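Local atomic coordinates of pyridoxine 4-oxidase (Mesorhizobium loti, PDB entry 4HA6), a protein that oxidises pyridoxine at its 4-position alcohol with FAD as cofactor and oxygen as electron acceptor, as a member of the GMC oxidoreductase family. Residues Arg61-Ala66 against Arg381-Pro386; Ala69-His74 against Ser440-His445; Tyr92-Pro97 against Pro119-Ile124. One frame throughout, in Å; residues are numbered along the deposited sequence.

Contact 1: residues Arg61-Ala66 against Arg381-Pro386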
loop_
_atom_site.group_PDB
_atom_site.type_symbol
_atom_site.label_atom_id
_atom_site.label_comp_id
_atom_site.label_asym_id
_atom_site.label_seq_id
_atom_site.Cartn_x
_atom_site.Cartn_y
_atom_site.Cartn_z
ATOM N N ARG A 61 -14.851 -6.896 -0.387
ATOM C CA ARG A 61 -15.882 -5.943 -0.008
ATOM C C ARG A 61 -15.862 -5.786 1.518
ATOM O O ARG A 61 -15.977 -6.774 2.244
ATOM C CB ARG A 61 -17.241 -6.450 -0.498
ATOM C CG ARG A 61 -18.372 -5.469 -0.308
ATOM C CD ARG A 61 -19.707 -6.150 -0.495
ATOM N NE ARG A 61 -20.806 -5.384 0.094
ATOM C CZ ARG A 61 -21.155 -5.434 1.379
ATOM N NH1 ARG A 61 -20.484 -6.209 2.232
ATOM N NH2 ARG A 61 -22.177 -4.704 1.819
ATOM N N THR A 62 -15.683 -4.564 2.023
ATOM C CA THR A 62 -15.655 -4.389 3.481
ATOM C C THR A 62 -17.067 -4.432 4.053
ATOM O O THR A 62 -18.045 -4.255 3.312
ATOM C CB THR A 62 -15.074 -3.038 3.890
ATOM O OG1 THR A 62 -16.108 -2.057 3.846
ATOM C CG2 THR A 62 -13.891 -2.614 2.975
ATOM N N GLU A 63 -17.182 -4.655 5.362
ATOM C CA GLU A 63 -18.450 -4.401 6.050
ATOM C C GLU A 63 -18.916 -2.958 5.827
ATOM O O GLU A 63 -18.107 -2.078 5.520
ATOM C CB GLU A 63 -18.296 -4.637 7.546
ATOM C CG GLU A 63 -17.919 -6.083 7.919
ATOM C CD GLU A 63 -18.936 -7.093 7.418
ATOM O OE1 GLU A 63 -18.655 -7.783 6.404
ATOM O OE2 GLU A 63 -20.015 -7.193 8.037
ATOM N N ALA A 64 -20.215 -2.712 5.990
ATOM C CA ALA A 64 -20.741 -1.343 6.042
ATOM C C ALA A 64 -19.996 -0.527 7.103
ATOM O O ALA A 64 -19.769 -1.028 8.198
ATOM C CB ALA A 64 -22.240 -1.365 6.358
ATOM N N GLN A 65 -19.622 0.721 6.795
ATOM C CA GLN A 65 -18.897 1.552 7.778
ATOM C C GLN A 65 -19.723 2.699 8.348
ATOM O O GLN A 65 -20.030 3.658 7.630
ATOM C CB GLN A 65 -17.626 2.150 7.165
ATOM C CG GLN A 65 -16.606 1.126 6.734
ATOM C CD GLN A 65 -16.040 0.360 7.904
ATOM O OE1 GLN A 65 -15.290 0.907 8.705
ATOM N NE2 GLN A 65 -16.388 -0.908 8.007
ATOM N N ALA A 66 -20.032 2.615 9.642
ATOM C CA ALA A 66 -20.811 3.634 10.347
ATOM C C ALA A 66 -20.177 5.021 10.237
ATOM O O ALA A 66 -20.879 6.047 10.191
ATOM C CB ALA A 66 -20.975 3.242 11.815
ATOM N N ARG A 381 -15.728 -15.696 2.259
ATOM C CA ARG A 381 -15.246 -14.320 2.161
ATOM C C ARG A 381 -14.738 -13.785 3.498
ATOM O O ARG A 381 -15.208 -14.193 4.569
ATOM C CB ARG A 381 -16.320 -13.402 1.575
ATOM C CG ARG A 381 -17.596 -13.385 2.360
ATOM C CD ARG A 381 -17.807 -12.039 3.014
ATOM N NE ARG A 381 -18.868 -12.088 4.019
ATOM C CZ ARG A 381 -19.260 -11.039 4.732
ATOM N NH1 ARG A 381 -18.684 -9.856 4.542
ATOM N NH2 ARG A 381 -20.228 -11.168 5.634
ATOM N N LEU A 382 -13.748 -12.900 3.433
ATOM C CA LEU A 382 -13.203 -12.302 4.639
ATOM C C LEU A 382 -14.165 -11.273 5.197
ATOM O O LEU A 382 -14.891 -10.615 4.443
ATOM C CB LEU A 382 -11.842 -11.653 4.371
ATOM C CG LEU A 382 -10.679 -12.578 4.014
ATOM C CD1 LEU A 382 -9.446 -11.780 3.593
ATOM C CD2 LEU A 382 -10.330 -13.538 5.156
ATOM N N ILE A 383 -14.171 -11.155 6.524
ATOM C CA ILE A 383 -14.925 -10.114 7.213
ATOM C C ILE A 383 -13.958 -8.974 7.543
ATOM O O ILE A 383 -13.121 -9.099 8.441
ATOM C CB ILE A 383 -15.571 -10.652 8.487
ATOM C CG1 ILE A 383 -16.368 -11.932 8.175
ATOM C CG2 ILE A 383 -16.447 -9.576 9.155
ATOM C CD1 ILE A 383 -17.171 -12.448 9.351
ATOM N N ILE A 384 -14.065 -7.886 6.781
ATOM C CA ILE A 384 -13.106 -6.786 6.820
ATOM C C ILE A 384 -13.783 -5.526 7.349
ATOM O O ILE A 384 -14.682 -4.969 6.699
ATOM C CB ILE A 384 -12.554 -6.489 5.409
ATOM C CG1 ILE A 384 -11.834 -7.713 4.840
ATOM C CG2 ILE A 384 -11.626 -5.265 5.425
ATOM C CD1 ILE A 384 -11.724 -7.693 3.309
ATOM N N ASP A 385 -13.362 -5.089 8.534
ATOM C CA ASP A 385 -13.896 -3.860 9.114
ATOM C C ASP A 385 -12.767 -2.871 9.325
ATOM O O ASP A 385 -12.130 -2.900 10.367
ATOM C CB ASP A 385 -14.581 -4.145 10.458
ATOM C CG ASP A 385 -14.983 -2.866 11.196
ATOM O OD1 ASP A 385 -15.159 -2.914 12.435
ATOM O OD2 ASP A 385 -15.116 -1.807 10.541
ATOM N N PRO A 386 -12.530 -1.977 8.343
ATOM C CA PRO A 386 -11.437 -1.016 8.472
ATOM C C PRO A 386 -11.687 0.023 9.575
ATOM O O PRO A 386 -10.744 0.741 9.895
ATOM C CB PRO A 386 -11.396 -0.329 7.093
ATOM C CG PRO A 386 -12.757 -0.582 6.492
ATOM C CD PRO A 386 -13.179 -1.913 7.021
HETATM O O HOH W 1 -16.105 -7.906 4.785
#
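Glu63 sets CG beside its backbone N (chi1 -62°) and then bends at chi2 (-58°), which curls its carboxylate back over Ile383 to meet Arg381. OE1 takes NH1 of Arg381 at 2.8 Å in a salt bridge, approached nearly along the C-O axis, while CD of Glu63 rests 3.9 Å from CG2 of Ile383. The backbone of the same glutamate makes the direct main-chain link: Glu63 N donates to Ile384 O at 2.9 Å. Gln65 is folded in a similar way, and its NE2 reaches OD2 of Asp385 at 3.0 Å on the anti side of the carboxylate; that oxygen also accepts from Ala387 N, and Gln65 OE1 from Tyr388 N. The second proton of NE2 goes to Glu63 O, above the carbonyl plane, and Thr62 OG1 meets that oxygen from the opposite face. CB of Thr62 lies 3.8 Å from CD of Pro386. Water 1 lies within hydrogen-bonding distance of Arg61 O and Leu382 O and accepts from Ile384 N. Strand 383-385 pairs antiparallel with strand 370-372, so the arrangement is an irregular loop fastened beside a two-stranded antiparallel sheet by one main-chain bond, a bridging water and polar side chains.

Contact 2: residues Ala69-His74 against Ser440-His445. With PXM (4-(aminomethyl)-5-(hydroxymethyl)-2-methylpyridin-3-ol), chain J; FAD (flavin-adenine dinucleotide), chain B.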
loop_
_atom_site.group_PDB
_atom_site.type_symbol
_atom_site.label_atom_id
_atom_site.label_comp_id
_atom_site.label_asym_id
_atom_site.label_seq_id
_atom_site.Cartn_x
_atom_site.Cartn_y
_atom_site.Cartn_z
ATOM N N ALA A 69 -20.961 6.984 6.525
ATOM C CA ALA A 69 -22.373 7.013 6.147
ATOM C C ALA A 69 -22.932 5.625 5.852
ATOM O O ALA A 69 -23.793 5.468 4.982
ATOM C CB ALA A 69 -22.591 7.945 4.947
ATOM N N GLY A 70 -22.449 4.621 6.576
ATOM C CA GLY A 70 -22.899 3.254 6.359
ATOM C C GLY A 70 -22.463 2.621 5.044
ATOM O O GLY A 70 -22.929 1.525 4.707
ATOM N N ARG A 71 -21.570 3.287 4.306
ATOM C CA ARG A 71 -21.080 2.743 3.034
ATOM C C ARG A 71 -20.136 1.554 3.234
ATOM O O ARG A 71 -19.298 1.549 4.142
ATOM C CB ARG A 71 -20.391 3.836 2.201
ATOM C CG ARG A 71 -21.298 5.033 1.895
ATOM C CD ARG A 71 -20.520 6.284 1.469
ATOM N NE ARG A 71 -19.575 5.988 0.396
ATOM C CZ ARG A 71 -18.290 6.334 0.412
ATOM N NH1 ARG A 71 -17.799 7.017 1.442
ATOM N NH2 ARG A 71 -17.497 6.007 -0.602
ATOM N N ALA A 72 -20.300 0.541 2.389
ATOM C CA ALA A 72 -19.362 -0.574 2.294
ATOM C C ALA A 72 -18.401 -0.224 1.171
ATOM O O ALA A 72 -18.765 0.481 0.238
ATOM C CB ALA A 72 -20.108 -1.872 1.974
ATOM N N HIS A 73 -17.177 -0.716 1.243
ATOM C CA HIS A 73 -16.160 -0.276 0.310
ATOM C C HIS A 73 -15.581 -1.448 -0.476
ATOM O O HIS A 73 -15.514 -2.573 0.024
ATOM C CB HIS A 73 -15.036 0.416 1.080
ATOM C CG HIS A 73 -15.473 1.650 1.802
ATOM N ND1 HIS A 73 -15.133 2.916 1.377
ATOM C CD2 HIS A 73 -16.214 1.817 2.923
ATOM C CE1 HIS A 73 -15.656 3.811 2.200
ATOM N NE2 HIS A 73 -16.312 3.169 3.150
ATOM N N HIS A 74 -15.147 -1.181 -1.699
ATOM C CA HIS A 74 -14.513 -2.218 -2.501
ATOM C C HIS A 74 -13.005 -2.091 -2.405
ATOM O O HIS A 74 -12.470 -1.001 -2.587
ATOM C CB HIS A 74 -14.984 -2.128 -3.954
ATOM C CG HIS A 74 -16.271 -2.844 -4.208
ATOM N ND1 HIS A 74 -16.336 -4.045 -4.887
ATOM C CD2 HIS A 74 -17.544 -2.543 -3.856
ATOM C CE1 HIS A 74 -17.591 -4.446 -4.948
ATOM N NE2 HIS A 74 -18.346 -3.554 -4.326
ATOM N N SER A 440 -17.996 10.995 0.961
ATOM C CA SER A 440 -17.028 11.150 -0.135
ATOM C C SER A 440 -15.764 10.281 -0.038
ATOM O O SER A 440 -15.126 9.976 -1.068
ATOM C CB SER A 440 -16.618 12.623 -0.262
ATOM O OG SER A 440 -15.812 13.011 0.833
ATOM N N VAL A 441 -15.366 9.899 1.177
ATOM C CA VAL A 441 -14.101 9.171 1.322
ATOM C C VAL A 441 -14.105 7.810 0.603
ATOM O O VAL A 441 -15.105 7.074 0.626
ATOM C CB VAL A 441 -13.673 8.992 2.808
ATOM C CG1 VAL A 441 -13.233 10.336 3.425
ATOM C CG2 VAL A 441 -14.784 8.349 3.638
ATOM N N ILE A 442 -12.982 7.485 -0.034
ATOM C CA ILE A 442 -12.767 6.151 -0.601
ATOM C C ILE A 442 -11.410 5.640 -0.122
ATOM O O ILE A 442 -10.613 6.436 0.387
ATOM C CB ILE A 442 -12.765 6.200 -2.138
ATOM C CG1 ILE A 442 -11.770 7.246 -2.640
ATOM C CG2 ILE A 442 -14.171 6.502 -2.685
ATOM C CD1 ILE A 442 -11.809 7.428 -4.145
ATOM N N THR A 443 -11.134 4.339 -0.282
ATOM C CA THR A 443 -9.828 3.794 0.098
ATOM C C THR A 443 -8.687 4.324 -0.781
ATOM O O THR A 443 -8.841 4.481 -2.002
ATOM C CB THR A 443 -9.807 2.234 0.099
ATOM O OG1 THR A 443 -8.480 1.771 0.377
ATOM C CG2 THR A 443 -10.247 1.666 -1.237
ATOM N N HIS A 444 -7.539 4.583 -0.158
ATOM C CA HIS A 444 -6.349 5.022 -0.880
ATOM C C HIS A 444 -5.522 3.804 -1.300
ATOM O O HIS A 444 -4.474 3.962 -1.920
ATOM C CB HIS A 444 -5.536 5.952 0.026
ATOM C CG HIS A 444 -4.512 6.800 -0.684
ATOM N ND1 HIS A 444 -3.999 6.493 -1.922
ATOM C CD2 HIS A 444 -3.899 7.947 -0.296
ATOM C CE1 HIS A 444 -3.106 7.412 -2.269
ATOM N NE2 HIS A 444 -3.036 8.305 -1.303
ATOM N N HIS A 445 -5.991 2.604 -0.934
ATOM C CA HIS A 445 -5.434 1.343 -1.258
ATOM C C HIS A 445 -4.215 0.926 -0.510
ATOM O O HIS A 445 -3.378 0.305 -1.080
ATOM C CB HIS A 445 -5.149 1.211 -2.754
ATOM C CG HIS A 445 -6.335 1.364 -3.593
ATOM N ND1 HIS A 445 -6.625 2.472 -4.184
ATOM C CD2 HIS A 445 -7.377 0.545 -3.803
ATOM C CE1 HIS A 445 -7.747 2.346 -4.780
ATOM N NE2 HIS A 445 -8.201 1.182 -4.543
HETATM N N1 PXM J . -5.012 7.981 -6.023
HETATM C C2 PXM J . -5.333 6.804 -5.490
HETATM C C2A PXM J . -6.753 6.385 -5.275
HETATM C C3 PXM J . -4.276 5.976 -5.143
HETATM O O3 PXM J . -4.551 4.746 -4.588
HETATM C C4 PXM J . -2.932 6.363 -5.335
HETATM C C5 PXM J . -2.668 7.642 -5.907
HETATM C C5A PXM J . -1.305 8.230 -6.212
HETATM O O5 PXM J . -0.220 7.772 -5.482
HETATM C C6 PXM J . -3.777 8.427 -6.242
HETATM C C4A PXM J . -1.872 5.382 -4.919
HETATM N N4 PXM J . -2.055 4.848 -3.601
HETATM P PA FAD B . 0.615 -7.812 -2.642
HETATM O O1A FAD B . 1.541 -7.040 -3.572
HETATM O O2A FAD B . -0.861 -7.534 -2.701
HETATM O O5B FAD B . 0.882 -9.384 -2.915
HETATM C C5B FAD B . 0.062 -10.441 -2.424
HETATM C C4B FAD B . 0.248 -11.583 -3.413
HETATM O O4B FAD B . 0.040 -12.859 -2.799
HETATM C C3B FAD B . -0.753 -11.477 -4.555
HETATM O O3B FAD B . -0.015 -11.701 -5.768
HETATM C C2B FAD B . -1.757 -12.598 -4.297
HETATM O O2B FAD B . -2.306 -13.110 -5.525
HETATM C C1B FAD B . -0.912 -13.631 -3.556
HETATM N N9A FAD B . -1.659 -14.489 -2.589
HETATM C C8A FAD B . -2.595 -14.086 -1.703
HETATM N N7A FAD B . -3.040 -15.143 -0.969
HETATM C C5A FAD B . -2.379 -16.252 -1.378
HETATM C C6A FAD B . -2.369 -17.693 -1.013
HETATM N N6A FAD B . -3.181 -18.179 -0.021
HETATM N N1A FAD B . -1.518 -18.510 -1.698
HETATM C C2A FAD B . -0.704 -18.044 -2.667
HETATM N N3A FAD B . -0.669 -16.743 -3.036
HETATM C C4A FAD B . -1.467 -15.811 -2.442
HETATM N N1 FAD B . 1.266 1.869 -3.239
HETATM C C2 FAD B . 2.121 2.875 -3.498
HETATM O O2 FAD B . 3.118 3.015 -2.756
HETATM N N3 FAD B . 1.927 3.750 -4.504
HETATM C C4 FAD B . 0.874 3.666 -5.335
HETATM O O4 FAD B . 0.699 4.500 -6.262
HETATM C C4X FAD B . -0.111 2.583 -5.113
HETATM N N5 FAD B . -1.205 2.435 -5.889
HETATM C C5X FAD B . -2.081 1.422 -5.675
HETATM C C6 FAD B . -3.202 1.273 -6.489
HETATM C C7 FAD B . -4.097 0.229 -6.274
HETATM C C7M FAD B . -5.304 0.081 -7.167
HETATM C C8 FAD B . -3.855 -0.739 -5.169
HETATM C C8M FAD B . -4.829 -1.863 -4.936
HETATM C C9 FAD B . -2.735 -0.602 -4.349
HETATM C C9A FAD B . -1.849 0.453 -4.567
HETATM N N10 FAD B . -0.718 0.604 -3.745
HETATM C C10 FAD B . 0.166 1.663 -3.994
HETATM C "C1'" FAD B . -0.478 -0.332 -2.640
HETATM C "C2'" FAD B . 0.638 -1.322 -2.934
HETATM O "O2'" FAD B . 0.480 -1.866 -4.254
HETATM C "C3'" FAD B . 0.538 -2.428 -1.882
HETATM O "O3'" FAD B . 0.518 -1.816 -0.581
HETATM C "C4'" FAD B . 1.700 -3.401 -1.983
HETATM O "O4'" FAD B . 1.716 -3.939 -3.317
HETATM C "C5'" FAD B . 1.585 -4.521 -0.943
HETATM O "O5'" FAD B . 2.420 -5.600 -1.358
HETATM P P FAD B . 2.395 -6.978 -0.544
HETATM O O1P FAD B . 3.607 -7.827 -0.905
HETATM O O2P FAD B . 2.097 -6.697 0.915
HETATM O O3P FAD B . 1.064 -7.672 -1.109
HETATM O O HOH W 2 -13.463 2.881 -1.071
HETATM O O HOH W 3 -10.887 -0.506 -4.498
#
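Strand 441-443, paired antiparallel with strand 293-302, leads from the end of helix 430-440 to the pocket for pyridoxamine and the flavin, and the loop 69-74 lies along it. Arg71 joins loop to strand end-on: NH1 and NH2 both donate to Val441 O, at 2.8 and 2.9 Å, with that oxygen in the guanidinium plane. A bend at chi3 (51°) turns the guanidinium toward this carbonyl, and NE goes to Glu345 in a salt bridge while NH1 also serves Ala438 O. Cutting the side chain back to alanine is likely to strip Val441 O of this double grip and leave Glu345 without its charged mate. Beyond Arg71, the His73 ring presents its CE1 edge to the same carbonyl, and its ND1 shares water 2 with Thr443 N; NE2 is bonded to Thr68. CG2 of Thr443 packs 3.7 Å from His74 O and also against one face of the His445 ring. The threonine hydroxyl, which is hydrogen-bonded to Asp291, accepts from His445 N in an ST turn that shapes the chain as it enters the pocket. There the opposite face of the His445 ring carries the flavin methyl C7M over its centre. Pyridoxamine N4 donates to His444 O, and the ligand's O3 is bonded to consecutive residues: it donates to His444 O at 2.8 Å, and ND1 of His445 donates to it at 3.1 Å, with an N-H...O angle of 163°.

Contact 3: residues Tyr92-Pro97 against Pro119-Ile124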
loop_
_atom_site.group_PDB
_atom_site.type_symbol
_atom_site.label_atom_id
_atom_site.label_comp_id
_atom_site.label_asym_id
_atom_site.label_seq_id
_atom_site.Cartn_x
_atom_site.Cartn_y
_atom_site.Cartn_z
ATOM N N TYR A 92 5.708 6.460 -5.890
ATOM C CA TYR A 92 6.786 5.995 -5.012
ATOM C C TYR A 92 7.053 7.024 -3.907
ATOM O O TYR A 92 7.598 8.109 -4.169
ATOM C CB TYR A 92 8.064 5.746 -5.811
ATOM C CG TYR A 92 9.186 5.114 -5.008
ATOM C CD1 TYR A 92 9.213 3.739 -4.769
ATOM C CD2 TYR A 92 10.218 5.895 -4.495
ATOM C CE1 TYR A 92 10.251 3.154 -4.038
ATOM C CE2 TYR A 92 11.260 5.322 -3.762
ATOM C CZ TYR A 92 11.265 3.960 -3.534
ATOM O OH TYR A 92 12.295 3.418 -2.801
ATOM N N MET A 93 6.653 6.684 -2.682
ATOM C CA MET A 93 6.857 7.545 -1.519
ATOM C C MET A 93 7.462 6.703 -0.401
ATOM O O MET A 93 6.793 5.807 0.110
ATOM C CB MET A 93 5.507 8.103 -1.022
ATOM C CG MET A 93 4.884 9.210 -1.877
ATOM S SD MET A 93 4.121 8.654 -3.429
ATOM C CE MET A 93 2.943 10.000 -3.657
ATOM N N ARG A 94 8.704 6.979 -0.008
ATOM C CA ARG A 94 9.316 6.226 1.092
ATOM C C ARG A 94 8.500 6.370 2.376
ATOM O O ARG A 94 8.268 5.402 3.098
ATOM C CB ARG A 94 10.740 6.720 1.374
ATOM C CG ARG A 94 11.756 6.472 0.283
ATOM C CD ARG A 94 13.074 7.147 0.683
ATOM N NE ARG A 94 14.159 6.782 -0.225
ATOM C CZ ARG A 94 15.405 7.237 -0.124
ATOM N NH1 ARG A 94 15.735 8.084 0.848
ATOM N NH2 ARG A 94 16.319 6.850 -0.999
ATOM N N GLY A 95 8.048 7.589 2.645
ATOM C CA GLY A 95 7.453 7.900 3.929
ATOM C C GLY A 95 8.335 8.951 4.579
ATOM O O GLY A 95 9.351 9.346 3.999
ATOM N N HIS A 96 7.947 9.409 5.770
ATOM C CA HIS A 96 8.695 10.425 6.507
ATOM C C HIS A 96 9.449 9.755 7.648
ATOM O O HIS A 96 8.930 8.815 8.249
ATOM C CB HIS A 96 7.714 11.454 7.069
ATOM C CG HIS A 96 8.368 12.572 7.817
ATOM N ND1 HIS A 96 8.603 12.521 9.175
ATOM C CD2 HIS A 96 8.839 13.772 7.398
ATOM C CE1 HIS A 96 9.179 13.646 9.563
ATOM N NE2 HIS A 96 9.342 14.417 8.502
ATOM N N PRO A 97 10.673 10.221 7.950
ATOM C CA PRO A 97 11.508 9.607 8.998
ATOM C C PRO A 97 10.769 9.332 10.311
ATOM O O PRO A 97 10.997 8.284 10.934
ATOM C CB PRO A 97 12.586 10.666 9.241
ATOM C CG PRO A 97 12.790 11.278 7.864
ATOM C CD PRO A 97 11.380 11.318 7.251
ATOM N N PRO A 119 20.170 3.005 3.621
ATOM C CA PRO A 119 20.882 2.153 2.653
ATOM C C PRO A 119 19.978 1.101 2.008
ATOM O O PRO A 119 20.308 0.598 0.936
ATOM C CB PRO A 119 21.931 1.433 3.511
ATOM C CG PRO A 119 22.045 2.222 4.760
ATOM C CD PRO A 119 20.699 2.837 4.990
ATOM N N VAL A 120 18.873 0.748 2.666
ATOM C CA VAL A 120 17.940 -0.235 2.101
ATOM C C VAL A 120 17.148 0.369 0.941
ATOM O O VAL A 120 17.089 -0.219 -0.146
ATOM C CB VAL A 120 16.996 -0.833 3.183
ATOM C CG1 VAL A 120 15.854 -1.637 2.549
ATOM C CG2 VAL A 120 17.784 -1.703 4.170
ATOM N N PHE A 121 16.548 1.539 1.166
ATOM C CA PHE A 121 15.872 2.266 0.088
ATOM C C PHE A 121 16.843 2.472 -1.087
ATOM O O PHE A 121 16.526 2.166 -2.232
ATOM C CB PHE A 121 15.364 3.618 0.596
ATOM C CG PHE A 121 14.086 3.534 1.383
ATOM C CD1 PHE A 121 14.006 4.093 2.654
ATOM C CD2 PHE A 121 12.962 2.913 0.854
ATOM C CE1 PHE A 121 12.838 4.024 3.389
ATOM C CE2 PHE A 121 11.779 2.837 1.589
ATOM C CZ PHE A 121 11.725 3.400 2.861
ATOM N N GLN A 122 18.036 2.968 -0.782
ATOM C CA GLN A 122 19.060 3.180 -1.802
ATOM C C GLN A 122 19.397 1.927 -2.615
ATOM O O GLN A 122 19.610 2.018 -3.822
ATOM C CB GLN A 122 20.327 3.776 -1.167
ATOM C CG GLN A 122 20.113 5.166 -0.554
ATOM C CD GLN A 122 21.260 5.583 0.341
ATOM O OE1 GLN A 122 22.227 4.847 0.496
ATOM N NE2 GLN A 122 21.155 6.764 0.942
ATOM N N ALA A 123 19.466 0.762 -1.965
ATOM C CA ALA A 123 19.716 -0.488 -2.693
ATOM C C ALA A 123 18.566 -0.821 -3.650
ATOM O O ALA A 123 18.761 -1.476 -4.686
ATOM C CB ALA A 123 19.946 -1.643 -1.729
ATOM N N ILE A 124 17.363 -0.375 -3.300
ATOM C CA ILE A 124 16.188 -0.668 -4.108
ATOM C C ILE A 124 16.091 0.262 -5.323
ATOM O O ILE A 124 15.714 -0.162 -6.425
ATOM C CB ILE A 124 14.920 -0.562 -3.253
ATOM C CG1 ILE A 124 14.748 -1.834 -2.417
ATOM C CG2 ILE A 124 13.694 -0.312 -4.126
ATOM C CD1 ILE A 124 13.852 -1.667 -1.204
#
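Arg94 lies flat along the ring of Phe121, and its side chain can be followed atom by atom across that surface. CB sits at the far end of the ring, 3.8 Å from CZ of Phe121. CG comes next and stands over the middle: it is 3.7 Å from the ring centroid and 7° off the normal, a CH-pi contact with almost no offset. CD has moved on to the near end of the ring, about equally far from CG and CD1 of Phe121. NE then passes beyond the ring and lies 3.5 Å from CB of Phe121, which also sits over a face of the guanidinium. At the tip, NH2 is 3.7 Å from that same CB of Phe121, with CG of Gln122 a looser touch. This steady march from CZ to CB follows from a chain that is extended from CG to NE (chi2 175°), and it leaves the guanidinium plane only 13° from that of the ring.

Tyr92 adds a second touch, its hydroxyl oxygen 3.7 Å from CD2 of Phe121 and 4.2 Å from CG2 of Ile124. The polar ends look to Glu125, just past the helix: OE1 forms a salt bridge with Arg94 NH2, and OE2 is hydrogen-bonded to Tyr92 OH. NH2 of Arg94 also donates to Ile134 O. On the helix side, Phe121 touches Ala495 of helix 490-506. Segment 92-97 directly follows FAD-binding Gly91, so Arg94 and Phe121 pack this flavin-side loop onto helix 114-124.

The chemistry thus divides along one arginine: the methylenes spend themselves on an aromatic face, while the charge of this buried residue is met by a carboxylate that probably offsets much of the cost of burying it.

Contacts 1 and 2 are neighbours, their centres 10 Å apart, because both use the loop between strands 60-61 and 74-75. That loop folds back on itself, with Thr62 N close to His73 O and Gln65 N close to Arg71 O, and its arms reach strands 383-385 and 441-443. Along the chain their segments alternate, and both segments of contact 3 fall between the two halves of each. Contact 3 joins the loop before helix 97-107 to helix 114-124, its centre 31 and 29 Å from those of contacts 1 and 2. The flavin lies between, the side chain of Tyr92 about 6 Å from it. Contact 2 thus brings pocket-lining His444 and His445, late in the sequence, back to the early loop.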